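Local coordinates for protein putative O-GlcNAcase nagJ (Clostridium perfringens, PDB 6PV5) that probably acts as a hexosaminidase of glycoside hydrolase family 84, this chain comprising the catalytic barrel with its flanking N-terminal and helical C-terminal parts, at residues Lys187-Glu193 with Met217-Ala223; Pro334-Pro339 with Asp367-Met371; Leu597-Asp601 with Ile616-His620. All coordinates share one frame; numbering follows the deposited sequence.

Interaction 1: Lys187-Glu193 with Met217-Ala223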
loop_
_atom_site.group_PDB
_atom_site.type_symbol
_atom_site.label_atom_id
_atom_site.label_comp_id
_atom_site.label_asym_id
_atom_site.label_seq_id
_atom_site.Cartn_x
_atom_site.Cartn_y
_atom_site.Cartn_z
ATOM N N LYS A 187 10.462 8.001 -5.041
ATOM C CA LYS A 187 10.294 9.381 -4.614
ATOM C C LYS A 187 8.813 9.662 -4.404
ATOM O O LYS A 187 8.454 10.615 -3.711
ATOM C CB LYS A 187 10.856 10.369 -5.642
ATOM C CG LYS A 187 10.091 10.422 -6.956
ATOM C CD LYS A 187 10.618 11.447 -7.949
ATOM C CE LYS A 187 9.739 11.502 -9.182
ATOM N NZ LYS A 187 10.039 12.669 -10.049
ATOM N N MET A 188 7.972 8.868 -5.079
ATOM C CA MET A 188 6.542 8.922 -4.838
ATOM C C MET A 188 6.045 7.537 -4.419
ATOM O O MET A 188 6.230 6.554 -5.144
ATOM C CB MET A 188 5.759 9.420 -6.048
ATOM C CG MET A 188 4.400 9.921 -5.631
ATOM S SD MET A 188 3.189 10.032 -6.947
ATOM C CE MET A 188 2.085 11.231 -6.204
ATOM N N ARG A 189 5.453 7.501 -3.218
ATOM C CA ARG A 189 4.909 6.306 -2.584
ATOM C C ARG A 189 3.467 6.615 -2.193
ATOM O O ARG A 189 3.244 7.296 -1.206
ATOM C CB ARG A 189 5.742 5.935 -1.357
ATOM C CG ARG A 189 7.216 5.719 -1.660
ATOM C CD ARG A 189 8.134 5.722 -0.447
ATOM N NE ARG A 189 7.844 6.848 0.441
ATOM C CZ ARG A 189 8.275 8.098 0.262
ATOM N NH1 ARG A 189 9.019 8.412 -0.792
ATOM N NH2 ARG A 189 7.954 9.033 1.145
ATOM N N ALA A 190 2.505 6.173 -3.017
ATOM C CA ALA A 190 1.159 6.711 -2.952
ATOM C C ALA A 190 0.141 5.582 -2.794
ATOM O O ALA A 190 0.421 4.405 -3.043
ATOM C CB ALA A 190 0.864 7.469 -4.223
ATOM N N VAL A 191 -1.070 5.989 -2.420
ATOM C CA VAL A 191 -2.263 5.180 -2.564
ATOM C C VAL A 191 -3.201 5.985 -3.445
ATOM O O VAL A 191 -3.312 7.189 -3.249
ATOM C CB VAL A 191 -2.872 4.869 -1.180
ATOM C CG1 VAL A 191 -4.198 4.123 -1.254
ATOM C CG2 VAL A 191 -1.886 4.131 -0.293
ATOM N N VAL A 192 -3.832 5.329 -4.432
ATOM C CA VAL A 192 -4.865 5.969 -5.236
ATOM C C VAL A 192 -6.208 5.374 -4.823
ATOM O O VAL A 192 -6.332 4.163 -4.703
ATOM C CB VAL A 192 -4.631 5.834 -6.758
ATOM C CG1 VAL A 192 -4.466 4.371 -7.210
ATOM C CG2 VAL A 192 -5.725 6.555 -7.562
ATOM N N GLU A 193 -7.207 6.229 -4.598
ATOM C CA GLU A 193 -8.579 5.753 -4.516
ATOM C C GLU A 193 -9.104 5.467 -5.922
ATOM O O GLU A 193 -9.884 6.234 -6.475
ATOM C CB GLU A 193 -9.448 6.742 -3.733
ATOM C CG GLU A 193 -10.784 6.140 -3.311
ATOM C CD GLU A 193 -11.645 6.894 -2.302
ATOM O OE1 GLU A 193 -12.867 6.759 -2.384
ATOM O OE2 GLU A 193 -11.091 7.581 -1.420
ATOM N N MET A 217 4.420 6.952 3.599
ATOM C CA MET A 217 3.868 7.111 2.262
ATOM C C MET A 217 3.492 8.575 2.080
ATOM O O MET A 217 2.825 9.144 2.929
ATOM C CB MET A 217 2.612 6.264 2.049
ATOM C CG MET A 217 2.800 4.801 2.431
ATOM S SD MET A 217 1.420 3.766 1.837
ATOM C CE MET A 217 1.855 3.599 0.105
ATOM N N ASN A 218 3.852 9.148 0.925
ATOM C CA ASN A 218 3.935 10.594 0.816
ATOM C C ASN A 218 2.878 11.126 -0.137
ATOM O O ASN A 218 2.920 12.299 -0.466
ATOM C CB ASN A 218 5.351 11.055 0.434
ATOM C CG ASN A 218 5.809 10.625 -0.951
ATOM O OD1 ASN A 218 5.095 9.927 -1.676
ATOM N ND2 ASN A 218 7.001 11.054 -1.343
ATOM N N ALA A 219 1.942 10.284 -0.605
ATOM C CA ALA A 219 0.910 10.842 -1.461
ATOM C C ALA A 219 -0.398 10.060 -1.383
ATOM O O ALA A 219 -0.410 8.843 -1.240
ATOM C CB ALA A 219 1.395 10.913 -2.892
ATOM N N TYR A 220 -1.493 10.792 -1.569
ATOM C CA TYR A 220 -2.814 10.222 -1.714
ATOM C C TYR A 220 -3.443 10.790 -2.973
ATOM O O TYR A 220 -3.664 11.994 -3.068
ATOM C CB TYR A 220 -3.645 10.530 -0.461
ATOM C CG TYR A 220 -5.128 10.309 -0.604
ATOM C CD1 TYR A 220 -5.642 9.049 -0.885
ATOM C CD2 TYR A 220 -6.023 11.357 -0.447
ATOM C CE1 TYR A 220 -7.002 8.846 -1.034
ATOM C CE2 TYR A 220 -7.390 11.167 -0.575
ATOM C CZ TYR A 220 -7.882 9.905 -0.865
ATOM O OH TYR A 220 -9.230 9.704 -0.988
ATOM N N ILE A 221 -3.746 9.913 -3.935
ATOM C CA ILE A 221 -4.353 10.364 -5.173
ATOM C C ILE A 221 -5.868 10.278 -5.060
ATOM O O ILE A 221 -6.470 9.200 -5.061
ATOM C CB ILE A 221 -3.777 9.636 -6.410
ATOM C CG1 ILE A 221 -2.250 9.720 -6.448
ATOM C CG2 ILE A 221 -4.393 10.188 -7.683
ATOM C CD1 ILE A 221 -1.628 8.981 -7.605
ATOM N N TYR A 222 -6.487 11.454 -4.973
ATOM C CA TYR A 222 -7.927 11.567 -4.861
ATOM C C TYR A 222 -8.566 11.394 -6.232
ATOM O O TYR A 222 -8.656 12.335 -7.024
ATOM C CB TYR A 222 -8.281 12.878 -4.161
ATOM C CG TYR A 222 -9.752 13.075 -3.912
ATOM C CD1 TYR A 222 -10.370 12.523 -2.795
ATOM C CD2 TYR A 222 -10.527 13.816 -4.789
ATOM C CE1 TYR A 222 -11.729 12.698 -2.566
ATOM C CE2 TYR A 222 -11.884 14.001 -4.570
ATOM C CZ TYR A 222 -12.481 13.462 -3.441
ATOM O OH TYR A 222 -13.824 13.640 -3.236
ATOM N N ALA A 223 -9.023 10.175 -6.518
ATOM C CA ALA A 223 -9.553 9.890 -7.846
ATOM C C ALA A 223 -10.871 9.112 -7.779
ATOM O O ALA A 223 -11.100 8.220 -8.588
ATOM C CB ALA A 223 -8.494 9.180 -8.664
#

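Interaction 2: Pro334-Pro339 with Asp367-Met371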
loop_
_atom_site.group_PDB
_atom_site.type_symbol
_atom_site.label_atom_id
_atom_site.label_comp_id
_atom_site.label_asym_id
_atom_site.label_seq_id
_atom_site.Cartn_x
_atom_site.Cartn_y
_atom_site.Cartn_z
ATOM N N PRO A 334 5.105 18.431 -9.926
ATOM C CA PRO A 334 4.981 17.951 -11.311
ATOM C C PRO A 334 3.612 17.338 -11.606
ATOM O O PRO A 334 3.009 16.732 -10.727
ATOM C CB PRO A 334 6.084 16.886 -11.396
ATOM C CG PRO A 334 7.130 17.391 -10.423
ATOM C CD PRO A 334 6.295 17.891 -9.253
ATOM N N LEU A 335 3.102 17.559 -12.821
ATOM C CA LEU A 335 1.836 17.002 -13.256
ATOM C C LEU A 335 1.995 15.487 -13.392
ATOM O O LEU A 335 3.095 14.999 -13.660
ATOM C CB LEU A 335 1.495 17.606 -14.617
ATOM C CG LEU A 335 0.192 17.135 -15.266
ATOM C CD1 LEU A 335 -1.015 17.554 -14.441
ATOM C CD2 LEU A 335 0.055 17.683 -16.676
ATOM N N ILE A 336 0.886 14.764 -13.192
ATOM C CA ILE A 336 0.861 13.311 -13.282
ATOM C C ILE A 336 -0.194 12.944 -14.308
ATOM O O ILE A 336 -1.232 13.599 -14.369
ATOM C CB ILE A 336 0.516 12.712 -11.905
ATOM C CG1 ILE A 336 1.647 12.930 -10.899
ATOM C CG2 ILE A 336 0.118 11.243 -12.036
ATOM C CD1 ILE A 336 1.277 12.557 -9.472
ATOM N N THR A 337 0.090 11.930 -15.133
ATOM C CA THR A 337 -0.913 11.506 -16.099
ATOM C C THR A 337 -0.964 9.980 -16.188
ATOM O O THR A 337 -0.085 9.287 -15.675
ATOM C CB THR A 337 -0.673 12.147 -17.477
ATOM O OG1 THR A 337 -1.833 11.938 -18.278
ATOM C CG2 THR A 337 0.524 11.590 -18.213
ATOM N N VAL A 338 -2.000 9.478 -16.867
ATOM C CA VAL A 338 -2.077 8.076 -17.252
ATOM C C VAL A 338 -2.623 8.020 -18.674
ATOM O O VAL A 338 -3.645 8.628 -18.981
ATOM C CB VAL A 338 -2.902 7.200 -16.271
ATOM C CG1 VAL A 338 -4.346 7.648 -16.187
ATOM C CG2 VAL A 338 -2.875 5.727 -16.675
ATOM N N PRO A 339 -1.955 7.271 -19.579
ATOM C CA PRO A 339 -2.354 7.220 -20.982
ATOM C C PRO A 339 -3.587 6.346 -21.210
ATOM O O PRO A 339 -4.016 5.620 -20.310
ATOM C CB PRO A 339 -1.145 6.611 -21.712
ATOM C CG PRO A 339 -0.107 6.311 -20.650
ATOM C CD PRO A 339 -0.749 6.493 -19.297
ATOM N N ASP A 367 9.109 16.118 -18.046
ATOM C CA ASP A 367 8.998 16.317 -16.609
ATOM C C ASP A 367 7.575 16.006 -16.124
ATOM O O ASP A 367 7.272 16.181 -14.943
ATOM C CB ASP A 367 9.548 17.687 -16.193
ATOM C CG ASP A 367 8.753 18.869 -16.718
ATOM O OD1 ASP A 367 7.809 18.651 -17.532
ATOM O OD2 ASP A 367 9.079 20.009 -16.312
ATOM N N ILE A 368 6.700 15.559 -17.043
ATOM C CA ILE A 368 5.376 15.079 -16.673
ATOM C C ILE A 368 5.486 13.596 -16.325
ATOM O O ILE A 368 6.064 12.836 -17.088
ATOM C CB ILE A 368 4.351 15.329 -17.793
ATOM C CG1 ILE A 368 4.156 16.829 -18.058
ATOM C CG2 ILE A 368 3.038 14.614 -17.480
ATOM C CD1 ILE A 368 3.384 17.147 -19.335
ATOM N N GLU A 369 4.916 13.206 -15.175
ATOM C CA GLU A 369 4.971 11.845 -14.664
ATOM C C GLU A 369 3.891 11.023 -15.358
ATOM O O GLU A 369 2.814 11.546 -15.627
ATOM C CB GLU A 369 4.813 11.856 -13.141
ATOM C CG GLU A 369 5.746 12.848 -12.453
ATOM C CD GLU A 369 7.199 12.395 -12.366
ATOM O OE1 GLU A 369 7.559 11.389 -13.032
ATOM O OE2 GLU A 369 7.971 13.030 -11.619
ATOM N N VAL A 370 4.225 9.762 -15.686
ATOM C CA VAL A 370 3.343 8.857 -16.414
ATOM C C VAL A 370 3.223 7.536 -15.653
ATOM O O VAL A 370 4.231 6.890 -15.354
ATOM C CB VAL A 370 3.796 8.613 -17.866
ATOM C CG1 VAL A 370 2.823 7.719 -18.623
ATOM C CG2 VAL A 370 3.934 9.922 -18.631
ATOM N N MET A 371 1.964 7.145 -15.394
ATOM C CA MET A 371 1.613 5.930 -14.667
ATOM C C MET A 371 1.292 4.827 -15.668
ATOM O O MET A 371 0.713 5.070 -16.724
ATOM C CB MET A 371 0.409 6.167 -13.737
ATOM C CG MET A 371 0.769 7.114 -12.585
ATOM S SD MET A 371 -0.546 7.420 -11.341
ATOM C CE MET A 371 -1.849 8.189 -12.296
HETATM O O HOH W 1 5.286 18.432 -14.446
#

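Interaction 3: Leu597-Asp601 with Ile616-His620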
loop_
_atom_site.group_PDB
_atom_site.type_symbol
_atom_site.label_atom_id
_atom_site.label_comp_id
_atom_site.label_asym_id
_atom_site.label_seq_id
_atom_site.Cartn_x
_atom_site.Cartn_y
_atom_site.Cartn_z
ATOM N N LEU A 597 -20.342 -29.256 2.203
ATOM C CA LEU A 597 -20.146 -28.626 0.907
ATOM C C LEU A 597 -21.305 -27.691 0.581
ATOM O O LEU A 597 -21.077 -26.571 0.116
ATOM C CB LEU A 597 -19.965 -29.677 -0.193
ATOM C CG LEU A 597 -18.531 -29.848 -0.692
ATOM C CD1 LEU A 597 -18.496 -30.728 -1.932
ATOM C CD2 LEU A 597 -17.885 -28.497 -0.979
ATOM N N ARG A 598 -22.536 -28.152 0.850
ATOM C CA ARG A 598 -23.725 -27.337 0.627
ATOM C C ARG A 598 -23.679 -26.075 1.484
ATOM O O ARG A 598 -23.975 -25.000 0.977
ATOM C CB ARG A 598 -25.023 -28.112 0.871
ATOM C CG ARG A 598 -25.322 -29.126 -0.220
ATOM C CD ARG A 598 -26.692 -29.791 -0.268
ATOM N NE ARG A 598 -26.558 -30.910 -1.197
ATOM C CZ ARG A 598 -26.393 -30.804 -2.517
ATOM N NH1 ARG A 598 -26.374 -29.616 -3.105
ATOM N NH2 ARG A 598 -26.260 -31.897 -3.250
ATOM N N ASN A 599 -23.327 -26.200 2.765
ATOM C CA ASN A 599 -23.208 -25.025 3.621
ATOM C C ASN A 599 -22.225 -23.995 3.039
ATOM O O ASN A 599 -22.472 -22.800 3.136
ATOM C CB ASN A 599 -22.818 -25.409 5.051
ATOM C CG ASN A 599 -23.807 -26.359 5.699
ATOM O OD1 ASN A 599 -24.881 -26.611 5.152
ATOM N ND2 ASN A 599 -23.465 -26.878 6.870
ATOM N N LEU A 600 -21.102 -24.453 2.460
ATOM C CA LEU A 600 -20.052 -23.600 1.897
ATOM C C LEU A 600 -20.577 -22.859 0.671
ATOM O O LEU A 600 -20.384 -21.660 0.538
ATOM C CB LEU A 600 -18.848 -24.456 1.471
ATOM C CG LEU A 600 -17.975 -24.920 2.627
ATOM C CD1 LEU A 600 -16.970 -25.986 2.194
ATOM C CD2 LEU A 600 -17.296 -23.727 3.277
ATOM N N ASP A 601 -21.210 -23.609 -0.229
ATOM C CA ASP A 601 -21.751 -23.085 -1.472
ATOM C C ASP A 601 -22.856 -22.071 -1.195
ATOM O O ASP A 601 -23.212 -21.299 -2.077
ATOM C CB ASP A 601 -22.137 -24.214 -2.426
ATOM C CG ASP A 601 -20.912 -24.982 -2.917
ATOM O OD1 ASP A 601 -19.787 -24.460 -2.743
ATOM O OD2 ASP A 601 -21.078 -26.087 -3.468
ATOM N N ILE A 616 -11.583 -30.548 -1.023
ATOM C CA ILE A 616 -12.820 -31.093 -0.498
ATOM C C ILE A 616 -13.711 -31.608 -1.629
ATOM O O ILE A 616 -14.300 -32.671 -1.494
ATOM C CB ILE A 616 -13.519 -30.052 0.383
ATOM C CG1 ILE A 616 -12.638 -29.738 1.592
ATOM C CG2 ILE A 616 -14.902 -30.555 0.801
ATOM C CD1 ILE A 616 -12.840 -28.323 2.113
ATOM N N ARG A 617 -13.774 -30.892 -2.759
ATOM C CA ARG A 617 -14.620 -31.342 -3.851
ATOM C C ARG A 617 -14.053 -32.596 -4.512
ATOM O O ARG A 617 -14.825 -33.398 -5.013
ATOM C CB ARG A 617 -14.865 -30.251 -4.902
ATOM C CG ARG A 617 -15.771 -29.131 -4.409
ATOM C CD ARG A 617 -15.950 -28.002 -5.414
ATOM N NE ARG A 617 -16.164 -26.778 -4.654
ATOM C CZ ARG A 617 -17.336 -26.397 -4.151
ATOM N NH1 ARG A 617 -18.418 -27.122 -4.377
ATOM N NH2 ARG A 617 -17.428 -25.270 -3.462
ATOM N N LYS A 618 -12.725 -32.749 -4.559
ATOM C CA LYS A 618 -12.141 -33.932 -5.173
ATOM C C LYS A 618 -12.443 -35.170 -4.329
ATOM O O LYS A 618 -12.687 -36.236 -4.867
ATOM C CB LYS A 618 -10.622 -33.812 -5.321
ATOM C CG LYS A 618 -9.974 -34.852 -6.228
ATOM C CD LYS A 618 -8.549 -34.520 -6.622
ATOM C CE LYS A 618 -7.785 -35.759 -7.042
ATOM N NZ LYS A 618 -6.427 -35.453 -7.563
ATOM N N VAL A 619 -12.415 -35.023 -3.005
ATOM C CA VAL A 619 -12.691 -36.124 -2.095
ATOM C C VAL A 619 -14.107 -36.663 -2.339
ATOM O O VAL A 619 -14.312 -37.867 -2.331
ATOM C CB VAL A 619 -12.461 -35.702 -0.633
ATOM C CG1 VAL A 619 -13.070 -36.684 0.359
ATOM C CG2 VAL A 619 -10.983 -35.462 -0.348
ATOM N N HIS A 620 -15.081 -35.782 -2.575
ATOM C CA HIS A 620 -16.382 -36.219 -3.064
ATOM C C HIS A 620 -16.347 -36.304 -4.596
ATOM O O HIS A 620 -17.012 -37.204 -5.130
ATOM C CB HIS A 620 -17.484 -35.266 -2.582
ATOM C CG HIS A 620 -17.409 -34.989 -1.119
ATOM N ND1 HIS A 620 -16.432 -34.170 -0.574
ATOM C CD2 HIS A 620 -18.166 -35.423 -0.086
ATOM C CE1 HIS A 620 -16.589 -34.100 0.734
ATOM N NE2 HIS A 620 -17.658 -34.860 1.056
#

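Interaction 1: Lys187-Glu193 with Met217-Ala223
Val191 and Ile221 illustrate how a β/α barrel begins: Ile221 N donates to Val191 O at 2.8 Å, part of the parallel pairing between the first two strands of the eight-stranded barrel, which helix 202-214 connects as a beta-alpha-beta unit. The ladder continues with Glu193 N bonded to Ile221 O, while behind it Val191 N takes Ala219 O in a longer bond. Ala190, Val192, Ala219 and Ile221 face the barrel interior, where Ala190 CB lies 3.7 Å from Ala219 CB, whereas Val191 and Tyr220 face the surrounding helices. Met217 belongs to this outer layer too: its chain bends at the last torsion (chi3 78°), bringing CE to 3.8 Å from Val191 CG2, beneath helix 446-457.

At the start of the pair, the Asn218 side-chain amide pairs with Arg189 N and Lys187 O as a backbone peptide would, while Asn218 N still donates to Arg189 O. With CG held between the backbone N and carbonyl carbon (chi1 65°), OD1 receives Arg189 N at 2.9 Å, almost straight, and ND2 donates a hydrogen bond to Lys187 O at 2.8 Å. The Arg189 guanidinium lies with one face over this amide, the planes 44° apart. Glu130 joins both groups, salt-bridged to Arg189 NH1 and hydrogen-bonded to Asn218 ND2; Phe186 O and Lys216 O also hold the guanidinium. At the other end Glu193, whose carboxylate pairs with Arg205 and accepts from Trp200 N, receives the Tyr220 hydroxyl on the anti side of OE2, somewhat out of the carboxylate plane, with OH 2.9 Å from OE2.

Interaction 2: Pro334-Pro339 with Asp367-Met371
Thr337 N reaches Glu369 O at 2.8 Å, and Thr337 O in turn accepts Met371 N at 3.0 Å, so the residue is held through both its N-H and its carbonyl by the neighbouring strand. This is the compact part of the contact. On the interior face Met371 runs out from its backbone with CG anti to the carbonyl carbon and then bends at its last torsion (chi3 -62°), which sets CE against Ile336 CG2 at 3.6 Å; Leu302 and Trp402 from the adjoining strands close in on the same methionine. On the opposite face Thr337 and Val370 project together from the sheet, their CG2 methyls 3.8 Å apart, while Thr337 OG1 is hydrogen-bonded to Ile301 O and Leu364 packs against both residues.

The pair forms strands five and six of the parallel β/α barrel, and the C-terminal ends of the strands lead toward the catalytic face: the Val338 side chain is about 8 Å from that of Asp305, the predicted proton donor. Just past it, Pro339 abuts the neighbouring strand, with CD 3.3 Å from Met371 O and its CG and CD against Val370 CG1.

The opposite end is looser and lies at the protein surface. Here Leu335 O still accepts Glu369 N at 3.0 Å, but Pro334 and Asp367 are exposed, and a water spans the gap between the chains, accepting from Leu335 N and donating to Asp367 O. The Glu369 side chain bends back, its CG passing 4.2 Å from Pro334 CB, and its OE2 is salt-bridged to Lys187.

Interaction 3: Leu597-Asp601 with Ile616-His620
Leu597 and Arg617 mark the nearest approach of the two helical backbones, their CA atoms 7.8 Å apart, a spacing that leaves the contact to side chains alone. Leu597 projects across the gap toward Ile616, and the two side chains interleave from facing helices, Leu597 CG 4.0 Å from Ile616 CG2. The same leucine also meets the arginine that follows: CD2 sits over one face of the guanidinium, offset toward its rim, 3.7 Å from Arg617 NH1.

Beside that apolar patch Asp601 meets Arg617 head-on across the gap. Arg617 NH2 donates to Asp601 OD1 at 2.6 Å and Arg617 NH1 to Asp601 OD2 at 3.0 Å, both on syn lone pairs, with carboxylate and guanidinium planes only 8° apart. Arg617 reaches this far because its chain is extended from CG to NE. Its NE pairs with Asp613, one turn earlier in its own helix, so two carboxylates engage different nitrogens of the guanidinium, which probably fixes its rotation.

At the chain's modelled end, His620 ND1 turns back onto Ile616 O at 2.8 Å, the acceptor lying in the ring plane, while the imidazole packs against Ile594 and Ile574. Helices 583-601 and 612-619 thus join, along with helix 548-579, in the C-terminal helical bundle, a region resembling the hyaluronidase post-catalytic domain.

Followed from the N terminus, the chain leaves the mixed sheet and enters the barrel at interaction 1, which closes a loop around helix 202-214. Interaction 2 comes later and closes the loop from 334-339 to 367-371 that contains helix 355-363. The two are in series, neither nested nor crossed, yet they meet in the barrel: the lysine-glutamate salt bridge joins them, and Met188 CE packs against Ile336 CD1 across the interior. Interaction 3, last in the chain, closes the 14-residue connection between the end of helix 583-601 and the last turn of helix 612-619, in the C-terminal bundle, about 30 Å from interaction 1 between nearest atoms.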